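Local coordinates for protein lithostathine-1-alpha (PDB 1QDD) that might inhibit spontaneous precipitation of calcium carbonate and may be associated with regeneration of pancreas and brain, at residues 20-26 against 57-62. The protein carries 1 engineered substitution. Residues are numbered along the deposited sequence; the frame is centred on the assembly and turned at random.
Sequences AYRSYCY and AEGAFV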
ATOM      1  N   ALA A  20     -10.131  -5.628   7.984  1.00 14.30           N
ATOM      2  CA  ALA A  20      -9.468  -5.076   9.155  1.00 14.45           C
ATOM      3  C   ALA A  20      -8.139  -5.733   9.499  1.00 14.87           C
ATOM      4  O   ALA A  20      -8.030  -6.954   9.485  1.00 15.27           O
ATOM      5  CB  ALA A  20     -10.397  -5.215  10.370  1.00 16.04           C
ATOM      6  N   TYR A  21      -7.179  -4.924   9.937  1.00 14.52           N
ATOM      7  CA  TYR A  21      -5.942  -5.379  10.544  1.00 15.28           C
ATOM      8  C   TYR A  21      -5.446  -4.260  11.462  1.00 15.07           C
ATOM      9  O   TYR A  21      -5.231  -3.128  11.041  1.00 13.45           O
ATOM     10  CB  TYR A  21      -4.868  -5.745   9.513  1.00 15.57           C
ATOM     11  CG  TYR A  21      -3.540  -6.167  10.117  1.00 17.10           C
ATOM     12  CD1 TYR A  21      -3.381  -7.405  10.725  1.00 18.96           C
ATOM     13  CD2 TYR A  21      -2.450  -5.308  10.104  1.00 17.76           C
ATOM     14  CE1 TYR A  21      -2.175  -7.767  11.306  1.00 19.99           C
ATOM     15  CE2 TYR A  21      -1.240  -5.663  10.675  1.00 19.53           C
ATOM     16  CZ  TYR A  21      -1.107  -6.902  11.261  1.00 19.74           C
ATOM     17  OH  TYR A  21       0.100  -7.245  11.842  1.00 22.54           O
ATOM     18  N   ARG A  22      -5.377  -4.545  12.762  1.00 18.14           N
ATOM     19  CA  ARG A  22      -4.846  -3.619  13.748  1.00 20.80           C
ATOM     20  C   ARG A  22      -5.297  -2.176  13.619  1.00 20.30           C
ATOM     21  O   ARG A  22      -4.487  -1.260  13.420  1.00 20.51           O
ATOM     22  CB  ARG A  22      -3.306  -3.637  13.714  1.00 24.32           C
ATOM     23  CG  ARG A  22      -2.701  -4.842  14.391  1.00 29.29           C
ATOM     24  CD  ARG A  22      -1.299  -4.597  14.913  1.00 33.00           C
ATOM     25  NE  ARG A  22      -0.442  -5.757  14.875  1.00 36.50           N
ATOM     26  CZ  ARG A  22      -0.656  -7.051  14.796  1.00 37.92           C
ATOM     27  NH1 ARG A  22      -1.849  -7.624  14.712  1.00 38.82           N
ATOM     28  NH2 ARG A  22       0.392  -7.878  14.770  1.00 38.49           N
ATOM     29  N   SER A  23      -6.583  -1.911  13.735  1.00 20.33           N
ATOM     30  CA  SER A  23      -7.168  -0.580  13.750  1.00 20.18           C
ATOM     31  C   SER A  23      -7.277   0.143  12.421  1.00 18.16           C
ATOM     32  O   SER A  23      -7.809   1.257  12.359  1.00 18.97           O
ATOM     33  CB  SER A  23      -6.443   0.290  14.797  1.00 21.82           C
ATOM     34  OG  SER A  23      -6.503  -0.345  16.067  1.00 25.52           O
ATOM     35  N   TYR A  24      -6.843  -0.456  11.313  1.00 14.91           N
ATOM     36  CA  TYR A  24      -6.959   0.129   9.982  1.00 12.78           C
ATOM     37  C   TYR A  24      -7.762  -0.820   9.095  1.00 11.59           C
ATOM     38  O   TYR A  24      -7.936  -2.010   9.390  1.00 11.96           O
ATOM     39  CB  TYR A  24      -5.570   0.380   9.381  1.00 13.58           C
ATOM     40  CG  TYR A  24      -4.869   1.592   9.959  1.00 15.37           C
ATOM     41  CD1 TYR A  24      -4.204   1.538  11.173  1.00 17.42           C
ATOM     42  CD2 TYR A  24      -4.855   2.788   9.266  1.00 15.90           C
ATOM     43  CE1 TYR A  24      -3.598   2.663  11.709  1.00 19.13           C
ATOM     44  CE2 TYR A  24      -4.231   3.923   9.770  1.00 18.19           C
ATOM     45  CZ  TYR A  24      -3.612   3.839  10.998  1.00 18.88           C
ATOM     46  OH  TYR A  24      -2.994   4.970  11.506  1.00 21.91           O
ATOM     47  N   CYS A  25      -8.291  -0.282   7.999  1.00 10.59           N
ATOM     48  CA  CYS A  25      -9.034  -1.024   6.978  1.00 10.62           C
ATOM     49  C   CYS A  25      -8.248  -0.969   5.665  1.00  9.70           C
ATOM     50  O   CYS A  25      -7.630   0.046   5.351  1.00 11.06           O
ATOM     51  CB  CYS A  25     -10.433  -0.461   6.760  1.00 10.72           C
ATOM     52  SG  CYS A  25     -11.466  -0.347   8.236  1.00 14.58           S
ATOM     53  N   TYR A  26      -8.256  -2.096   4.954  1.00  9.24           N
ATOM     54  CA  TYR A  26      -7.471  -2.255   3.732  1.00  9.10           C
ATOM     55  C   TYR A  26      -8.278  -2.827   2.575  1.00  8.85           C
ATOM     56  O   TYR A  26      -9.174  -3.646   2.832  1.00 10.34           O
ATOM     57  CB  TYR A  26      -6.338  -3.259   4.030  1.00  9.20           C
ATOM     58  CG  TYR A  26      -5.322  -2.929   5.089  1.00  8.35           C
ATOM     59  CD1 TYR A  26      -5.659  -2.978   6.450  1.00  9.32           C
ATOM     60  CD2 TYR A  26      -4.001  -2.609   4.780  1.00  9.04           C
ATOM     61  CE1 TYR A  26      -4.753  -2.687   7.445  1.00  9.22           C
ATOM     62  CE2 TYR A  26      -3.082  -2.323   5.778  1.00  9.37           C
ATOM     63  CZ  TYR A  26      -3.458  -2.368   7.097  1.00  8.66           C
ATOM     64  OH  TYR A  26      -2.575  -2.099   8.128  1.00 11.29           O
ATOM     65  N   ALA A  57       4.747  -8.337   9.862  1.00  9.32           N
ATOM     66  CA  ALA A  57       3.393  -8.868   9.983  1.00  9.74           C
ATOM     67  C   ALA A  57       2.385  -8.121   9.121  1.00  8.85           C
ATOM     68  O   ALA A  57       1.501  -8.760   8.510  1.00  9.73           O
ATOM     69  CB  ALA A  57       2.967  -8.892  11.452  1.00 10.76           C
ATOM     70  N   GLU A  58       2.515  -6.814   8.978  1.00  8.23           N
ATOM     71  CA  GLU A  58       1.661  -6.040   8.074  1.00  8.16           C
ATOM     72  C   GLU A  58       1.941  -6.431   6.626  1.00  8.02           C
ATOM     73  O   GLU A  58       0.980  -6.599   5.835  1.00  8.98           O
ATOM     74  CB  GLU A  58       1.851  -4.537   8.294  1.00  8.41           C
ATOM     75  CG  GLU A  58       0.855  -3.682   7.525  1.00  8.88           C
ATOM     76  CD  GLU A  58       0.892  -2.222   7.897  1.00  8.77           C
ATOM     77  OE1 GLU A  58       1.954  -1.741   8.367  1.00  9.80           O
ATOM     78  OE2 GLU A  58      -0.120  -1.522   7.689  1.00  9.71           O
ATOM     79  N   GLY A  59       3.191  -6.648   6.246  1.00  8.86           N
ATOM     80  CA  GLY A  59       3.531  -7.117   4.908  1.00  9.49           C
ATOM     81  C   GLY A  59       2.895  -8.462   4.610  1.00  9.79           C
ATOM     82  O   GLY A  59       2.397  -8.697   3.492  1.00  9.82           O
ATOM     83  N   ALA A  60       2.877  -9.381   5.564  1.00  9.53           N
ATOM     84  CA  ALA A  60       2.272 -10.699   5.403  1.00  9.85           C
ATOM     85  C   ALA A  60       0.770 -10.573   5.240  1.00  9.60           C
ATOM     86  O   ALA A  60       0.170 -11.283   4.401  1.00 10.72           O
ATOM     87  CB  ALA A  60       2.636 -11.589   6.580  1.00 10.90           C
ATOM     88  N   PHE A  61       0.103  -9.715   5.979  1.00  9.42           N
ATOM     89  CA  PHE A  61      -1.320  -9.460   5.846  1.00  9.98           C
ATOM     90  C   PHE A  61      -1.642  -8.945   4.448  1.00  9.36           C
ATOM     91  O   PHE A  61      -2.581  -9.433   3.786  1.00  9.80           O
ATOM     92  CB  PHE A  61      -1.800  -8.488   6.937  1.00 10.75           C
ATOM     93  CG  PHE A  61      -3.239  -8.088   6.743  1.00 12.71           C
ATOM     94  CD1 PHE A  61      -4.269  -8.924   7.125  1.00 14.51           C
ATOM     95  CD2 PHE A  61      -3.552  -6.889   6.126  1.00 13.50           C
ATOM     96  CE1 PHE A  61      -5.588  -8.567   6.913  1.00 16.02           C
ATOM     97  CE2 PHE A  61      -4.868  -6.524   5.906  1.00 14.99           C
ATOM     98  CZ  PHE A  61      -5.880  -7.369   6.295  1.00 15.14           C
ATOM     99  N   VAL A  62      -0.918  -7.939   3.975  1.00  7.93           N
ATOM    100  CA  VAL A  62      -1.154  -7.361   2.647  1.00  8.35           C
ATOM    101  C   VAL A  62      -0.940  -8.386   1.541  1.00  8.58           C
ATOM    102  O   VAL A  62      -1.770  -8.507   0.604  1.00  9.06           O
ATOM    103  CB  VAL A  62      -0.298  -6.097   2.460  1.00  8.52           C
ATOM    104  CG1 VAL A  62      -0.349  -5.624   1.011  1.00 10.27           C
ATOM    105  CG2 VAL A  62      -0.729  -4.974   3.401  1.00 10.51           C
TER
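Carboxylate oxygen OE2 of Glu58 is gripped by two groups: the phenol of Tyr26 donates a short hydrogen bond from OH at 2.6 Å, and Lys141 of strand 136-143 adds a salt bridge. The tyrosine reaches OE2 on its anti side, 31° out of the carboxylate plane, with its ring almost perpendicular to that plane. The other oxygen, OE1, accepts from the backbone N of Leu54, so both carboxylate oxygens of this buried acid have partners, and the nearby ammonium probably favours its ionised form. The contact belongs to the C-type lectin fold, where helix 56-68 packs against the hairpin of strands 19-21 and 24-33, closed here by a type I' turn from Tyr21 to Tyr24. Beside the polar bond, Phe61 joins two tyrosines in an aromatic cluster. Against Tyr21 it makes an offset stack, centroids 4.9 Å apart, in which each CB covers the partner's ring; Tyr21 CB stands 3.6 Å from the Phe61 centroid. In both side chains CG lies anti to the backbone N (chi1 177° and 174°), which lays them past each other in opposite directions, Phe61 reaching toward Ala20 O and Tyr21 OH toward Ala57 CB (3.3 Å). Toward Tyr26, Phe61 turns an edge instead: Phe61 CE2 lies 3.7 Å from Tyr26 CD1, over the phenol face.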